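Local coordinates for acetate CoA-transferase subunit beta (Escherichia coli DH5[alpha], PDB 5DBN), which transfers coenzyme A from acetyl-CoA to acetoacetate and other short-chain carboxylates through a covalent enzyme-CoA intermediate, in short-chain fatty acid degradation, at residues V173-D178 / W182-A187; I137-C142 / S147-R152. All blocks are in the same frame, centred on the assembly; numbering follows the deposited sequence.

Interaction 1 of 2, residues V173-D178 / W182-A187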
ATOM      1  N   VAL B 173      -2.280  35.247 -17.517  1.00 35.10           N
ATOM      2  CA  VAL B 173      -1.652  33.977 -17.167  1.00 33.48           C
ATOM      3  C   VAL B 173      -0.287  34.220 -16.531  1.00 32.63           C
ATOM      4  O   VAL B 173       0.575  34.871 -17.122  1.00 33.17           O
ATOM      5  CB  VAL B 173      -1.478  33.063 -18.403  1.00 33.65           C
ATOM      6  CG1 VAL B 173      -0.830  31.743 -18.014  1.00 32.22           C
ATOM      7  CG2 VAL B 173      -2.818  32.813 -19.080  1.00 34.88           C
ATOM      8  N   PHE B 174      -0.111  33.706 -15.316  1.00 31.92           N
ATOM      9  CA  PHE B 174       1.162  33.780 -14.603  1.00 31.75           C
ATOM     10  C   PHE B 174       1.827  32.409 -14.541  1.00 30.76           C
ATOM     11  O   PHE B 174       1.144  31.388 -14.458  1.00 29.94           O
ATOM     12  CB  PHE B 174       0.968  34.304 -13.178  1.00 31.42           C
ATOM     13  CG  PHE B 174       0.415  35.700 -13.100  1.00 32.66           C
ATOM     14  CD1 PHE B 174       1.254  36.800 -13.197  1.00 33.18           C
ATOM     15  CD2 PHE B 174      -0.939  35.914 -12.903  1.00 32.28           C
ATOM     16  CE1 PHE B 174       0.751  38.082 -13.110  1.00 34.28           C
ATOM     17  CE2 PHE B 174      -1.447  37.194 -12.817  1.00 33.36           C
ATOM     18  CZ  PHE B 174      -0.603  38.278 -12.922  1.00 34.42           C
ATOM     19  N   ARG B 175       3.157  32.389 -14.579  1.00 31.40           N
ATOM     20  CA  ARG B 175       3.912  31.153 -14.376  1.00 31.31           C
ATOM     21  C   ARG B 175       4.981  31.343 -13.300  1.00 32.80           C
ATOM     22  O   ARG B 175       5.625  32.392 -13.230  1.00 33.69           O
ATOM     23  CB  ARG B 175       4.564  30.686 -15.678  1.00 31.90           C
ATOM     24  CG  ARG B 175       3.582  30.267 -16.756  1.00 31.89           C
ATOM     25  CD  ARG B 175       4.304  29.645 -17.938  1.00 32.00           C
ATOM     26  NE  ARG B 175       3.408  29.387 -19.063  1.00 33.29           N
ATOM     27  CZ  ARG B 175       2.638  28.309 -19.189  1.00 31.74           C
ATOM     28  NH1 ARG B 175       2.629  27.372 -18.250  1.00 30.27           N
ATOM     29  NH2 ARG B 175       1.863  28.173 -20.257  1.00 31.95           N
ATOM     30  N   PHE B 176       5.158  30.324 -12.463  1.00 33.09           N
ATOM     31  CA  PHE B 176       6.206  30.331 -11.443  1.00 35.34           C
ATOM     32  C   PHE B 176       7.389  29.484 -11.900  1.00 38.50           C
ATOM     33  O   PHE B 176       7.291  28.259 -11.989  1.00 38.14           O
ATOM     34  CB  PHE B 176       5.676  29.813 -10.104  1.00 33.02           C
ATOM     35  CG  PHE B 176       4.620  30.688  -9.488  1.00 31.51           C
ATOM     36  CD1 PHE B 176       4.972  31.731  -8.648  1.00 31.84           C
ATOM     37  CD2 PHE B 176       3.279  30.462  -9.739  1.00 30.69           C
ATOM     38  CE1 PHE B 176       4.008  32.537  -8.076  1.00 31.78           C
ATOM     39  CE2 PHE B 176       2.307  31.266  -9.170  1.00 30.79           C
ATOM     40  CZ  PHE B 176       2.673  32.305  -8.336  1.00 31.05           C
ATOM     41  N   ILE B 177       8.506  30.151 -12.179  1.00 41.85           N
ATOM     42  CA  ILE B 177       9.689  29.496 -12.726  1.00 44.66           C
ATOM     43  C   ILE B 177      10.916  29.818 -11.881  1.00 48.40           C
ATOM     44  O   ILE B 177      11.323  30.975 -11.778  1.00 49.44           O
ATOM     45  CB  ILE B 177       9.946  29.931 -14.184  1.00 45.49           C
ATOM     46  CG1 ILE B 177       8.653  29.820 -15.000  1.00 45.01           C
ATOM     47  CG2 ILE B 177      11.075  29.100 -14.794  1.00 46.12           C
ATOM     48  CD1 ILE B 177       8.783  30.251 -16.446  1.00 46.90           C
ATOM     49  N   ASP B 178      11.496  28.785 -11.276  1.00 51.13           N
ATOM     50  CA  ASP B 178      12.675  28.934 -10.426  1.00 55.22           C
ATOM     51  C   ASP B 178      12.453  29.968  -9.323  1.00 55.74           C
ATOM     52  O   ASP B 178      13.282  30.855  -9.112  1.00 57.37           O
ATOM     53  CB  ASP B 178      13.896  29.317 -11.269  1.00 59.09           C
ATOM     54  CG  ASP B 178      14.284  28.235 -12.259  1.00 60.81           C
ATOM     55  OD1 ASP B 178      14.138  27.039 -11.926  1.00 60.32           O
ATOM     56  OD2 ASP B 178      14.738  28.581 -13.370  1.00 62.64           O
ATOM     57  N   TRP B 182       6.228  35.074 -13.056  1.00 35.63           N
ATOM     58  CA  TRP B 182       6.273  35.720 -14.363  1.00 36.36           C
ATOM     59  C   TRP B 182       4.883  35.912 -14.954  1.00 34.81           C
ATOM     60  O   TRP B 182       4.092  34.974 -15.018  1.00 34.24           O
ATOM     61  CB  TRP B 182       7.132  34.898 -15.330  1.00 36.57           C
ATOM     62  CG  TRP B 182       8.593  35.001 -15.053  1.00 36.84           C
ATOM     63  CD1 TRP B 182       9.334  34.197 -14.239  1.00 36.83           C
ATOM     64  CD2 TRP B 182       9.499  35.967 -15.596  1.00 37.55           C
ATOM     65  NE1 TRP B 182      10.645  34.606 -14.237  1.00 38.07           N
ATOM     66  CE2 TRP B 182      10.773  35.691 -15.064  1.00 38.46           C
ATOM     67  CE3 TRP B 182       9.355  37.040 -16.481  1.00 37.76           C
ATOM     68  CZ2 TRP B 182      11.896  36.449 -15.386  1.00 39.68           C
ATOM     69  CZ3 TRP B 182      10.470  37.791 -16.799  1.00 39.27           C
ATOM     70  CH2 TRP B 182      11.725  37.493 -16.254  1.00 40.04           C
ATOM     71  N   LEU B 183       4.597  37.137 -15.382  1.00 34.30           N
ATOM     72  CA  LEU B 183       3.402  37.412 -16.167  1.00 34.75           C
ATOM     73  C   LEU B 183       3.699  37.047 -17.618  1.00 35.05           C
ATOM     74  O   LEU B 183       4.459  37.739 -18.295  1.00 35.24           O
ATOM     75  CB  LEU B 183       2.990  38.881 -16.049  1.00 35.17           C
ATOM     76  CG  LEU B 183       1.860  39.345 -16.971  1.00 36.31           C
ATOM     77  CD1 LEU B 183       0.575  38.582 -16.686  1.00 35.40           C
ATOM     78  CD2 LEU B 183       1.634  40.842 -16.831  1.00 38.32           C
ATOM     79  N   THR B 184       3.107  35.953 -18.085  1.00 34.99           N
ATOM     80  CA  THR B 184       3.432  35.409 -19.399  1.00 36.81           C
ATOM     81  C   THR B 184       2.379  35.725 -20.465  1.00 38.10           C
ATOM     82  O   THR B 184       2.703  35.792 -21.651  1.00 38.23           O
ATOM     83  CB  THR B 184       3.626  33.882 -19.319  1.00 35.31           C
ATOM     84  OG1 THR B 184       2.470  33.278 -18.724  1.00 34.67           O
ATOM     85  CG2 THR B 184       4.854  33.547 -18.478  1.00 34.85           C
ATOM     86  N   GLU B 185       1.126  35.902 -20.051  1.00 38.71           N
ATOM     87  CA  GLU B 185       0.068  36.307 -20.979  1.00 40.10           C
ATOM     88  C   GLU B 185      -0.900  37.312 -20.363  1.00 40.25           C
ATOM     89  O   GLU B 185      -1.157  37.293 -19.158  1.00 39.04           O
ATOM     90  CB  GLU B 185      -0.720  35.089 -21.468  1.00 40.04           C
ATOM     91  CG  GLU B 185       0.141  33.948 -21.974  1.00 40.86           C
ATOM     92  CD  GLU B 185      -0.674  32.722 -22.342  1.00 41.07           C
ATOM     93  OE1 GLU B 185      -1.826  32.885 -22.798  1.00 42.41           O
ATOM     94  OE2 GLU B 185      -0.159  31.595 -22.185  1.00 40.23           O
ATOM     95  N   ILE B 186      -1.430  38.184 -21.215  1.00 41.29           N
ATOM     96  CA  ILE B 186      -2.490  39.114 -20.844  1.00 41.61           C
ATOM     97  C   ILE B 186      -3.699  38.861 -21.738  1.00 42.98           C
ATOM     98  O   ILE B 186      -3.552  38.648 -22.941  1.00 43.74           O
ATOM     99  CB  ILE B 186      -2.032  40.581 -20.973  1.00 42.36           C
ATOM    100  CG1 ILE B 186      -0.804  40.821 -20.086  1.00 41.95           C
ATOM    101  CG2 ILE B 186      -3.173  41.533 -20.610  1.00 42.54           C
ATOM    102  CD1 ILE B 186      -0.280  42.248 -20.092  1.00 43.88           C
ATOM    103  N   ALA B 187      -4.890  38.887 -21.149  1.00 44.43           N
ATOM    104  CA  ALA B 187      -6.115  38.609 -21.890  1.00 47.85           C
ATOM    105  C   ALA B 187      -6.467  39.767 -22.818  1.00 52.34           C
ATOM    106  O   ALA B 187      -6.154  40.921 -22.527  1.00 52.38           O
ATOM    107  CB  ALA B 187      -7.261  38.334 -20.930  1.00 47.61           C
TER
HETATM  108  O   HOH W   1       2.113  31.281 -20.805  1.00 25.60           O
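V173, F174 and R175 pair with E185, L183 and W182 in an antiparallel beta hairpin, the two strand axes running 145° apart and approaching to 4.6 Å. Pairing at R175 and W182 is regular, with R175 N to W182 O and W182 N to R175 O both hydrogen-bonded. Between V173 and F174 the register slips by one residue, because T184 and E185 both face V173: a classic beta bulge. Its focus is V173 O, which accepts three hydrogen bonds, from T184 N (2.9 Å), E185 N (3.2 Å) and T184 OG1 (2.9 Å). The hydroxyl comes from above the carbonyl plane, 65° out of it, whereas E185 N lies in that plane. T184 OG1 gets there by sitting between its own backbone N and carbonyl carbon (chi1 54°).

A water accepts from R175 NE and donates to T184 OG1 and E185 OE2, joining the two strands on the face that carries R175 and E185. The charged ends have further partners: R175 NH2 forms a salt bridge with E14, and E185 OE2 with R10. Replacing T184 by alanine removes the hydroxyl, so V173 O would probably keep only the two backbone donors among these bonds and the water would lose its link to this side chain. Beside the bulge, the side chains of V173 and E185 run alongside each other, CB to CB 3.8 Å.

The face bearing F174 and L183 is buried beneath helix 192-197, and F203 meets the F174 ring edge-to-face. L183 extends its CG anti to the backbone N, which brings CD1 over a face of that ring, 4.1 Å from the centroid of F174.

Interaction 2 of 2, residues I137-C142 / S147-R152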
ATOM      1  N   ILE B 137      -3.731  26.543 -11.317  1.00 23.46           N
ATOM      2  CA  ILE B 137      -4.780  27.194 -10.546  1.00 25.63           C
ATOM      3  C   ILE B 137      -5.675  28.001 -11.479  1.00 27.66           C
ATOM      4  O   ILE B 137      -5.212  28.900 -12.179  1.00 29.39           O
ATOM      5  CB  ILE B 137      -4.197  28.105  -9.449  1.00 26.11           C
ATOM      6  CG1 ILE B 137      -3.268  27.304  -8.530  1.00 24.36           C
ATOM      7  CG2 ILE B 137      -5.313  28.761  -8.639  1.00 27.37           C
ATOM      8  CD1 ILE B 137      -3.931  26.123  -7.834  1.00 23.45           C
ATOM      9  N   ALA B 138      -6.959  27.663 -11.470  1.00 27.82           N
ATOM     10  CA  ALA B 138      -7.964  28.338 -12.284  1.00 29.15           C
ATOM     11  C   ALA B 138      -8.814  29.181 -11.350  1.00 31.44           C
ATOM     12  O   ALA B 138      -9.544  28.653 -10.512  1.00 32.45           O
ATOM     13  CB  ALA B 138      -8.813  27.335 -13.039  1.00 28.36           C
ATOM     14  N   MET B 139      -8.716  30.497 -11.501  1.00 32.53           N
ATOM     15  CA  MET B 139      -9.296  31.405 -10.528  1.00 34.06           C
ATOM     16  C   MET B 139      -9.685  32.753 -11.128  1.00 35.35           C
ATOM     17  O   MET B 139      -9.040  33.226 -12.057  1.00 34.59           O
ATOM     18  CB  MET B 139      -8.252  31.611  -9.429  1.00 34.26           C
ATOM     19  CG  MET B 139      -8.739  32.161  -8.124  1.00 35.49           C
ATOM     20  SD  MET B 139      -7.348  32.349  -6.987  1.00 49.56           S
ATOM     21  CE  MET B 139      -6.460  33.715  -7.738  1.00 32.63           C
ATOM     22  N   GLU B 140     -10.729  33.381 -10.592  1.00 37.13           N
ATOM     23  CA  GLU B 140     -11.036  34.757 -10.968  1.00 39.86           C
ATOM     24  C   GLU B 140      -9.952  35.646 -10.373  1.00 37.07           C
ATOM     25  O   GLU B 140      -9.376  35.309  -9.341  1.00 35.65           O
ATOM     26  CB  GLU B 140     -12.429  35.177 -10.496  1.00 45.62           C
ATOM     27  CG  GLU B 140     -13.562  34.410 -11.168  1.00 50.66           C
ATOM     28  CD  GLU B 140     -14.937  34.858 -10.703  1.00 56.11           C
ATOM     29  OE1 GLU B 140     -15.020  35.833  -9.924  1.00 58.56           O
ATOM     30  OE2 GLU B 140     -15.937  34.239 -11.126  1.00 57.68           O
ATOM     31  N   HIS B 141      -9.659  36.769 -11.016  1.00 36.06           N
ATOM     32  CA  HIS B 141      -8.548  37.600 -10.569  1.00 35.52           C
ATOM     33  C   HIS B 141      -8.822  38.202  -9.189  1.00 35.55           C
ATOM     34  O   HIS B 141      -7.954  38.181  -8.314  1.00 33.73           O
ATOM     35  CB  HIS B 141      -8.261  38.711 -11.576  1.00 35.82           C
ATOM     36  CG  HIS B 141      -6.848  39.204 -11.531  1.00 35.55           C
ATOM     37  ND1 HIS B 141      -5.871  38.738 -12.383  1.00 35.10           N
ATOM     38  CD2 HIS B 141      -6.243  40.104 -10.720  1.00 35.55           C
ATOM     39  CE1 HIS B 141      -4.728  39.340 -12.109  1.00 34.99           C
ATOM     40  NE2 HIS B 141      -4.925  40.173 -11.102  1.00 35.34           N
ATOM     41  N   CYS B 142     -10.026  38.737  -9.005  1.00 36.39           N
ATOM     42  CA  CYS B 142     -10.415  39.367  -7.745  1.00 37.05           C
ATOM     43  C   CYS B 142     -11.648  38.691  -7.151  1.00 37.12           C
ATOM     44  O   CYS B 142     -12.420  38.049  -7.864  1.00 36.89           O
ATOM     45  CB  CYS B 142     -10.686  40.857  -7.954  1.00 38.58           C
ATOM     46  SG  CYS B 142      -9.264  41.783  -8.561  1.00 40.45           S
ATOM     47  N   SER B 147     -11.775  42.537  -3.316  1.00 39.91           N
ATOM     48  CA  SER B 147     -10.462  42.356  -2.704  1.00 38.46           C
ATOM     49  C   SER B 147      -9.535  41.551  -3.608  1.00 37.12           C
ATOM     50  O   SER B 147      -9.989  40.728  -4.403  1.00 37.58           O
ATOM     51  CB  SER B 147     -10.596  41.659  -1.349  1.00 38.16           C
ATOM     52  OG  SER B 147     -11.173  40.371  -1.491  1.00 37.23           O
ATOM     53  N   ALA B 148      -8.233  41.793  -3.478  1.00 36.43           N
ATOM     54  CA  ALA B 148      -7.234  41.080  -4.270  1.00 35.04           C
ATOM     55  C   ALA B 148      -7.112  39.633  -3.808  1.00 33.83           C
ATOM     56  O   ALA B 148      -7.287  39.340  -2.625  1.00 32.70           O
ATOM     57  CB  ALA B 148      -5.889  41.778  -4.179  1.00 34.49           C
ATOM     58  N   LYS B 149      -6.809  38.737  -4.742  1.00 33.29           N
ATOM     59  CA  LYS B 149      -6.609  37.329  -4.416  1.00 33.24           C
ATOM     60  C   LYS B 149      -5.191  36.878  -4.756  1.00 31.91           C
ATOM     61  O   LYS B 149      -4.703  35.886  -4.220  1.00 30.80           O
ATOM     62  CB  LYS B 149      -7.637  36.465  -5.150  1.00 34.09           C
ATOM     63  CG  LYS B 149      -9.076  36.858  -4.842  1.00 36.34           C
ATOM     64  CD  LYS B 149     -10.046  35.707  -5.039  1.00 37.52           C
ATOM     65  CE  LYS B 149     -10.146  35.284  -6.486  1.00 38.62           C
ATOM     66  NZ  LYS B 149     -10.886  34.000  -6.616  1.00 39.12           N
ATOM     67  N   ILE B 150      -4.538  37.608  -5.655  1.00 31.87           N
ATOM     68  CA  ILE B 150      -3.142  37.350  -5.996  1.00 31.09           C
ATOM     69  C   ILE B 150      -2.253  38.296  -5.184  1.00 31.18           C
ATOM     70  O   ILE B 150      -2.071  39.456  -5.555  1.00 32.17           O
ATOM     71  CB  ILE B 150      -2.892  37.521  -7.507  1.00 31.53           C
ATOM     72  CG1 ILE B 150      -3.892  36.663  -8.294  1.00 31.09           C
ATOM     73  CG2 ILE B 150      -1.463  37.130  -7.856  1.00 30.56           C
ATOM     74  CD1 ILE B 150      -3.853  36.860  -9.793  1.00 31.94           C
ATOM     75  N   LEU B 151      -1.702  37.790  -4.082  1.00 31.00           N
ATOM     76  CA  LEU B 151      -1.084  38.637  -3.056  1.00 31.96           C
ATOM     77  C   LEU B 151       0.427  38.455  -2.913  1.00 32.95           C
ATOM     78  O   LEU B 151       1.026  37.608  -3.565  1.00 32.21           O
ATOM     79  CB  LEU B 151      -1.748  38.360  -1.706  1.00 31.96           C
ATOM     80  CG  LEU B 151      -3.277  38.418  -1.696  1.00 32.30           C
ATOM     81  CD1 LEU B 151      -3.818  37.972  -0.345  1.00 32.69           C
ATOM     82  CD2 LEU B 151      -3.771  39.816  -2.047  1.00 34.08           C
ATOM     83  N   ARG B 152       1.040  39.272  -2.061  1.00 35.14           N
ATOM     84  CA  ARG B 152       2.444  39.095  -1.703  1.00 36.70           C
ATOM     85  C   ARG B 152       2.608  37.872  -0.815  1.00 36.11           C
ATOM     86  O   ARG B 152       3.580  37.127  -0.932  1.00 35.78           O
ATOM     87  CB  ARG B 152       2.988  40.333  -0.993  1.00 40.70           C
ATOM     88  CG  ARG B 152       3.135  41.545  -1.892  1.00 44.18           C
ATOM     89  CD  ARG B 152       3.681  42.735  -1.126  1.00 48.52           C
ATOM     90  NE  ARG B 152       3.898  43.887  -1.997  1.00 51.66           N
ATOM     91  CZ  ARG B 152       4.477  45.020  -1.611  1.00 54.68           C
ATOM     92  NH1 ARG B 152       4.895  45.166  -0.362  1.00 55.50           N
ATOM     93  NH2 ARG B 152       4.638  46.011  -2.478  1.00 56.28           N
TER
HETATM   94  O   HOH W   2     -12.301  31.878  -8.649  1.00 24.86           O
HETATM   95  O   HOH W   3      -5.840  39.796  -7.165  1.00 24.82           O
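M139, H141, K149 and I150 meet where the chain leaves strand 135-138 of the main mixed sheet and doubles back toward strand 150-151, an outer strand, within this chain, of a small three-stranded sheet. The touching parts, 139-142 and 147-150, run 135° apart. No direct hydrogen bond joins them, so side-chain packing and water make the contact.

The packed part is largely apolar and lies against L167. I150 approaches the H141 imidazole at about a right angle and sets its CD1 over one ring face, 3.7 Å from the H141 centroid and 19° off the normal. Two bonds from outside fix the rotation of that ring: H141 ND1 pairs with T169 OG1 and H141 NE2 with T199 OG1. M139 carries its CG anti to the backbone N (chi1 -162°) and bends at chi3, and its methyl CE reaches I150 CG1 at 3.9 Å while SD passes alongside the end of K149. K149 and M139 run antiparallel to one another, end past end, and the aliphatic chain of K149 packs over the H141 carbonyl and the C142 backbone.

The contact is looser at the amino end of K149, at the two bridging waters and where C142 meets S147. K149 NZ stops 3.4 Å from E140 O, at an angle too poor for a hydrogen bond; its link to the water that accepts from E140 N is weak. E140 itself turns its carboxylate to K144 in a salt bridge. A second water spans the backbones more firmly, accepting from K149 N (2.8 Å) and donating to H141 O (2.9 Å). At the mouth of the loop, C142 meets K149 through its backbone, and its CB lies 3.6 Å from S147 O.

Interaction 2 closes before interaction 1 opens, and their centres are about 13 Å apart. Both reach the same mixed sheet of the CoA-transferase fold: strand 135-138 enters interaction 2, strands 172-177 and 180-186 form interaction 1, and strand 166-168 lies between strands 135-138 and 172-177 in sheet order. L167 of that middle strand touches M139, I150 and F174, so it is shared by the two. They also meet directly, with F174 CE2 3.9 Å from I150 CD1 and 4.0 Å from H141 CE1. The hairpin core thus continues into the loop region as one packed cluster of F174, I150 and H141, away from the predicted active-site E46.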